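Local atomic coordinates of metallo-beta-lactamase domain-containing protein 1 (Thermotoga maritima, PDB entry 1ZTC), a protein that binds a pair of nickel ions in a metallo-beta-lactamase fold and is probably a metal-dependent hydrolase, perhaps an endoribonuclease acting on RNA. Residues 22-36 and 204-216. Residues are numbered along the deposited sequence; the frame is centred on the assembly and turned at random.
With NI (nickel (II) ion), chain E.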
loop_
_atom_site.group_PDB
_atom_site.type_symbol
_atom_site.label_atom_id
_atom_site.label_comp_id
_atom_site.label_asym_id
_atom_site.label_seq_id
_atom_site.Cartn_x
_atom_site.Cartn_y
_atom_site.Cartn_z
ATOM N N GLY A 22 8.268 2.165 -6.461
ATOM C CA GLY A 22 7.186 1.209 -6.508
ATOM C C GLY A 22 5.877 1.880 -6.798
ATOM O O GLY A 22 5.827 3.033 -7.234
ATOM N N ASN A 23 4.809 1.158 -6.516
ATOM C CA ASN A 23 3.455 1.611 -6.812
ATOM C C ASN A 23 2.545 1.322 -5.658
ATOM O O ASN A 23 2.544 0.226 -5.141
ATOM C CB ASN A 23 2.862 0.857 -7.992
ATOM C CG ASN A 23 3.823 0.716 -9.111
ATOM O OD1 ASN A 23 4.101 1.684 -9.821
ATOM N ND2 ASN A 23 4.373 -0.492 -9.265
ATOM N N VAL A 24 1.715 2.282 -5.327
ATOM C CA VAL A 24 0.651 2.065 -4.393
ATOM C C VAL A 24 -0.536 2.842 -4.907
ATOM O O VAL A 24 -0.529 4.072 -4.903
ATOM C CB VAL A 24 1.016 2.532 -2.988
ATOM C CG1 VAL A 24 0.032 1.945 -1.975
ATOM C CG2 VAL A 24 2.449 2.083 -2.645
ATOM N N PHE A 25 -1.549 2.115 -5.373
ATOM C CA PHE A 25 -2.645 2.723 -6.088
ATOM C C PHE A 25 -3.873 1.905 -5.957
ATOM O O PHE A 25 -3.879 0.714 -6.299
ATOM C CB PHE A 25 -2.281 2.853 -7.562
ATOM C CG PHE A 25 -3.399 3.385 -8.404
ATOM C CD1 PHE A 25 -3.884 4.677 -8.199
ATOM C CD2 PHE A 25 -3.949 2.619 -9.413
ATOM C CE1 PHE A 25 -4.889 5.186 -8.995
ATOM C CE2 PHE A 25 -4.992 3.105 -10.191
ATOM C CZ PHE A 25 -5.456 4.392 -9.992
ATOM N N VAL A 26 -4.915 2.536 -5.407
ATOM C CA VAL A 26 -6.222 1.983 -5.312
ATOM C C VAL A 26 -7.127 3.029 -5.957
ATOM O O VAL A 26 -7.231 4.146 -5.415
ATOM C CB VAL A 26 -6.667 1.787 -3.869
ATOM C CG1 VAL A 26 -8.122 1.358 -3.796
ATOM C CG2 VAL A 26 -5.779 0.760 -3.120
ATOM N N PRO A 27 -7.735 2.701 -7.133
ATOM C CA PRO A 27 -8.581 3.683 -7.831
ATOM C C PRO A 27 -9.571 4.355 -6.902
ATOM O O PRO A 27 -10.325 3.676 -6.217
ATOM C CB PRO A 27 -9.289 2.831 -8.883
ATOM C CG PRO A 27 -8.233 1.843 -9.266
ATOM C CD PRO A 27 -7.622 1.461 -7.920
ATOM N N GLY A 28 -9.527 5.690 -6.867
ATOM C CA GLY A 28 -10.513 6.485 -6.104
ATOM C C GLY A 28 -10.224 6.637 -4.609
ATOM O O GLY A 28 -11.043 7.172 -3.862
ATOM N N ARG A 29 -9.107 6.072 -4.143
ATOM C CA ARG A 29 -8.870 5.965 -2.686
ATOM C C ARG A 29 -7.465 6.232 -2.270
ATOM O O ARG A 29 -7.248 6.738 -1.174
ATOM C CB ARG A 29 -9.241 4.595 -2.090
ATOM C CG ARG A 29 -10.655 4.293 -2.193
ATOM C CD ARG A 29 -11.461 5.079 -1.188
ATOM N NE ARG A 29 -11.639 4.342 0.055
ATOM C CZ ARG A 29 -11.287 4.764 1.267
ATOM N NH1 ARG A 29 -10.764 5.965 1.472
ATOM N NH2 ARG A 29 -11.510 3.972 2.293
ATOM N N LEU A 30 -6.503 5.855 -3.092
ATOM C CA LEU A 30 -5.114 5.903 -2.653
ATOM C C LEU A 30 -4.193 6.038 -3.806
ATOM O O LEU A 30 -4.225 5.249 -4.738
ATOM C CB LEU A 30 -4.773 4.652 -1.825
ATOM C CG LEU A 30 -3.356 4.565 -1.254
ATOM C CD1 LEU A 30 -3.175 5.618 -0.179
ATOM C CD2 LEU A 30 -3.139 3.188 -0.668
ATOM N N ASN A 31 -3.380 7.092 -3.753
ATOM C CA ASN A 31 -2.364 7.300 -4.734
ATOM C C ASN A 31 -1.047 7.587 -4.019
ATOM O O ASN A 31 -0.818 8.694 -3.499
ATOM C CB ASN A 31 -2.760 8.471 -5.614
ATOM C CG ASN A 31 -1.881 8.604 -6.794
ATOM O OD1 ASN A 31 -0.709 8.199 -6.761
ATOM N ND2 ASN A 31 -2.441 9.132 -7.876
ATOM N N ALA A 32 -0.201 6.570 -3.939
ATOM C CA ALA A 32 1.063 6.743 -3.272
ATOM C C ALA A 32 2.211 6.161 -4.099
ATOM O O ALA A 32 3.187 5.660 -3.539
ATOM C CB ALA A 32 0.986 6.099 -1.865
ATOM N N HIS A 33 2.119 6.285 -5.422
ATOM C CA HIS A 33 3.231 5.953 -6.280
ATOM C C HIS A 33 4.470 6.717 -5.831
ATOM O O HIS A 33 4.362 7.835 -5.367
ATOM C CB HIS A 33 2.945 6.337 -7.717
ATOM C CG HIS A 33 1.852 5.552 -8.356
ATOM N ND1 HIS A 33 1.778 4.178 -8.282
ATOM C CD2 HIS A 33 0.775 5.955 -9.078
ATOM C CE1 HIS A 33 0.725 3.764 -8.966
ATOM N NE2 HIS A 33 0.094 4.823 -9.453
ATOM N N PHE A 34 5.638 6.092 -5.967
ATOM C CA PHE A 34 6.859 6.693 -5.539
ATOM C C PHE A 34 7.992 6.216 -6.460
ATOM O O PHE A 34 8.168 5.008 -6.712
ATOM C CB PHE A 34 7.132 6.437 -4.061
ATOM C CG PHE A 34 7.367 5.009 -3.708
ATOM C CD1 PHE A 34 6.312 4.123 -3.625
ATOM C CD2 PHE A 34 8.661 4.531 -3.473
ATOM C CE1 PHE A 34 6.520 2.770 -3.284
ATOM C CE2 PHE A 34 8.857 3.206 -3.135
ATOM C CZ PHE A 34 7.788 2.326 -3.056
ATOM N N SER A 35 8.759 7.177 -6.960
ATOM C CA SER A 35 9.840 6.839 -7.859
ATOM C C SER A 35 11.105 6.422 -7.111
ATOM O O SER A 35 11.341 6.768 -5.953
ATOM C CB SER A 35 10.148 7.987 -8.847
ATOM O OG SER A 35 10.875 9.041 -8.242
ATOM N N THR A 36 11.911 5.663 -7.832
ATOM C CA THR A 36 13.318 5.504 -7.541
ATOM C C THR A 36 13.973 6.878 -7.390
ATOM O O THR A 36 13.632 7.833 -8.109
ATOM C CB THR A 36 13.951 4.744 -8.693
ATOM O OG1 THR A 36 13.373 3.434 -8.726
ATOM C CG2 THR A 36 15.480 4.637 -8.532
ATOM N N ILE A 204 25.129 -1.522 -21.800
ATOM C CA ILE A 204 25.191 -0.866 -20.502
ATOM C C ILE A 204 25.305 -1.906 -19.390
ATOM O O ILE A 204 25.034 -3.078 -19.594
ATOM C CB ILE A 204 23.972 0.018 -20.250
ATOM C CG1 ILE A 204 22.692 -0.816 -20.244
ATOM C CG2 ILE A 204 23.894 1.138 -21.288
ATOM C CD1 ILE A 204 21.449 0.009 -19.964
ATOM N N ASP A 205 25.683 -1.445 -18.203
ATOM C CA ASP A 205 25.875 -2.329 -17.062
ATOM C C ASP A 205 24.613 -2.452 -16.207
ATOM O O ASP A 205 24.407 -3.469 -15.602
ATOM C CB ASP A 205 27.061 -1.847 -16.227
ATOM C CG ASP A 205 28.326 -1.932 -16.970
ATOM O OD1 ASP A 205 28.770 -3.086 -17.190
ATOM O OD2 ASP A 205 28.872 -0.857 -17.370
ATOM N N LEU A 206 23.767 -1.430 -16.198
ATOM C CA LEU A 206 22.607 -1.387 -15.318
ATOM C C LEU A 206 21.470 -0.550 -15.863
ATOM O O LEU A 206 21.664 0.599 -16.311
ATOM C CB LEU A 206 22.994 -0.815 -13.959
ATOM C CG LEU A 206 22.020 -1.067 -12.790
ATOM C CD1 LEU A 206 21.978 -2.540 -12.434
ATOM C CD2 LEU A 206 22.506 -0.283 -11.579
ATOM N N LEU A 207 20.276 -1.122 -15.769
ATOM C CA LEU A 207 19.020 -0.399 -16.017
ATOM C C LEU A 207 18.393 -0.020 -14.694
ATOM O O LEU A 207 18.128 -0.893 -13.856
ATOM C CB LEU A 207 18.037 -1.280 -16.771
ATOM C CG LEU A 207 18.427 -1.606 -18.213
ATOM C CD1 LEU A 207 17.851 -2.957 -18.634
ATOM C CD2 LEU A 207 18.018 -0.480 -19.167
ATOM N N VAL A 208 18.186 1.270 -14.487
ATOM C CA VAL A 208 17.536 1.767 -13.279
ATOM C C VAL A 208 16.134 2.234 -13.642
ATOM O O VAL A 208 15.949 3.290 -14.241
ATOM C CB VAL A 208 18.362 2.893 -12.616
ATOM C CG1 VAL A 208 17.612 3.515 -11.414
ATOM C CG2 VAL A 208 19.732 2.347 -12.157
ATOM N N PHE A 209 15.153 1.429 -13.251
ATOM C CA PHE A 209 13.742 1.703 -13.499
ATOM C C PHE A 209 13.180 2.606 -12.387
ATOM O O PHE A 209 13.725 2.670 -11.287
ATOM C CB PHE A 209 12.933 0.409 -13.535
ATOM C CG PHE A 209 13.476 -0.629 -14.470
ATOM C CD1 PHE A 209 13.436 -0.440 -15.845
ATOM C CD2 PHE A 209 13.999 -1.805 -13.981
ATOM C CE1 PHE A 209 13.945 -1.403 -16.702
ATOM C CE2 PHE A 209 14.482 -2.769 -14.832
ATOM C CZ PHE A 209 14.463 -2.564 -16.185
ATOM N N PRO A 210 12.131 3.363 -12.698
ATOM C CA PRO A 210 11.558 4.272 -11.689
ATOM C C PRO A 210 10.639 3.619 -10.666
ATOM O O PRO A 210 10.338 4.249 -9.650
ATOM C CB PRO A 210 10.777 5.266 -12.553
ATOM C CG PRO A 210 10.357 4.419 -13.762
ATOM C CD PRO A 210 11.516 3.562 -14.031
ATOM N N HIS A 211 10.149 2.413 -10.948
ATOM C CA HIS A 211 9.183 1.723 -10.064
ATOM C C HIS A 211 9.493 0.264 -9.906
ATOM O O HIS A 211 8.578 -0.561 -9.801
ATOM C CB HIS A 211 7.743 1.916 -10.594
ATOM C CG HIS A 211 7.382 3.349 -10.686
ATOM N ND1 HIS A 211 7.167 4.120 -9.560
ATOM C CD2 HIS A 211 7.313 4.191 -11.749
ATOM C CE1 HIS A 211 6.957 5.378 -9.930
ATOM N NE2 HIS A 211 7.071 5.448 -11.245
ATOM N N ASP A 212 10.787 -0.052 -9.867
ATOM C CA ASP A 212 11.224 -1.408 -9.607
ATOM C C ASP A 212 12.687 -1.369 -9.199
ATOM O O ASP A 212 13.317 -0.330 -9.293
ATOM C CB ASP A 212 11.025 -2.272 -10.855
ATOM C CG ASP A 212 10.879 -3.744 -10.535
ATOM O OD1 ASP A 212 11.147 -4.176 -9.370
ATOM O OD2 ASP A 212 10.456 -4.463 -11.452
ATOM N N ALA A 213 13.192 -2.498 -8.711
ATOM C CA ALA A 213 14.602 -2.683 -8.455
ATOM C C ALA A 213 15.347 -2.704 -9.811
ATOM O O ALA A 213 14.786 -3.122 -10.818
ATOM C CB ALA A 213 14.829 -3.992 -7.692
ATOM N N PRO A 214 16.606 -2.260 -9.830
ATOM C CA PRO A 214 17.335 -2.196 -11.117
ATOM C C PRO A 214 17.744 -3.550 -11.624
ATOM O O PRO A 214 17.706 -4.517 -10.897
ATOM C CB PRO A 214 18.564 -1.347 -10.796
ATOM C CG PRO A 214 18.778 -1.534 -9.328
ATOM C CD PRO A 214 17.430 -1.796 -8.700
ATOM N N LEU A 215 18.160 -3.610 -12.877
ATOM C CA LEU A 215 18.448 -4.872 -13.507
ATOM C C LEU A 215 19.697 -4.772 -14.392
ATOM O O LEU A 215 19.877 -3.809 -15.102
ATOM C CB LEU A 215 17.225 -5.241 -14.343
ATOM C CG LEU A 215 17.040 -6.664 -14.803
ATOM C CD1 LEU A 215 16.763 -7.605 -13.630
ATOM C CD2 LEU A 215 15.891 -6.670 -15.818
ATOM N N LYS A 216 20.563 -5.761 -14.316
ATOM C CA LYS A 216 21.603 -5.945 -15.329
ATOM C C LYS A 216 20.931 -6.390 -16.600
ATOM O O LYS A 216 20.249 -7.400 -16.600
ATOM C CB LYS A 216 22.532 -7.066 -14.974
ATOM C CG LYS A 216 23.495 -6.789 -13.898
ATOM C CD LYS A 216 24.569 -7.892 -13.947
ATOM C CE LYS A 216 25.267 -8.051 -12.605
ATOM N NZ LYS A 216 26.015 -9.350 -12.502
HETATM NI NI NI E . 6.374 7.150 -12.472
HETATM O O HOH W 1 6.287 -1.391 -10.721
HETATM O O HOH W 2 3.869 6.501 -12.462
HETATM O O HOH W 3 4.838 9.065 -12.899
#
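H211 meets the 22-36 segment through one ring nitrogen and a nickel ion through the other. H211 NE2 lies 2.2 Å from the nickel. On the other side of the imidazole, H211 ND1 donates to G22 O at 2.9 Å, a bond bent to 139° at the hydrogen; the carbonyl oxygen is tilted out of the ring plane, and ND1 stands above the carbonyl plane. F34 O, 3.1 Å from H211 ND1, adds a weak second bond. The N23 side chain crosses that of H211 at about a right angle, N23 OD1 3.7 Å from H211 CB and the amide and ring planes 35° apart, and a water joins N23 ND2 to H211 O.

T36 grips the two carbonyls just before H211. T36 N donates to P210 O at 2.8 Å (160°), and T36 OG1 donates to F209 O at 2.7 Å, in the carbonyl plane on a lone pair. The same OG1 accepts from G21 N, while T36 CG2 packs on CG1 of V208, at the end of strand 206-208.

H86 and D174 are the nickel's other close protein ligands, D85 being assigned to the same site; D174 also serves the second nickel of this dinuclear metallo-beta-lactamase centre. With its ND1 proton given to backbone carbonyls, H211 binds metal through NE2; carbonyls and nickel together restrain the ring's rotation, and the acceptors may make the imidazole a stronger electron donor.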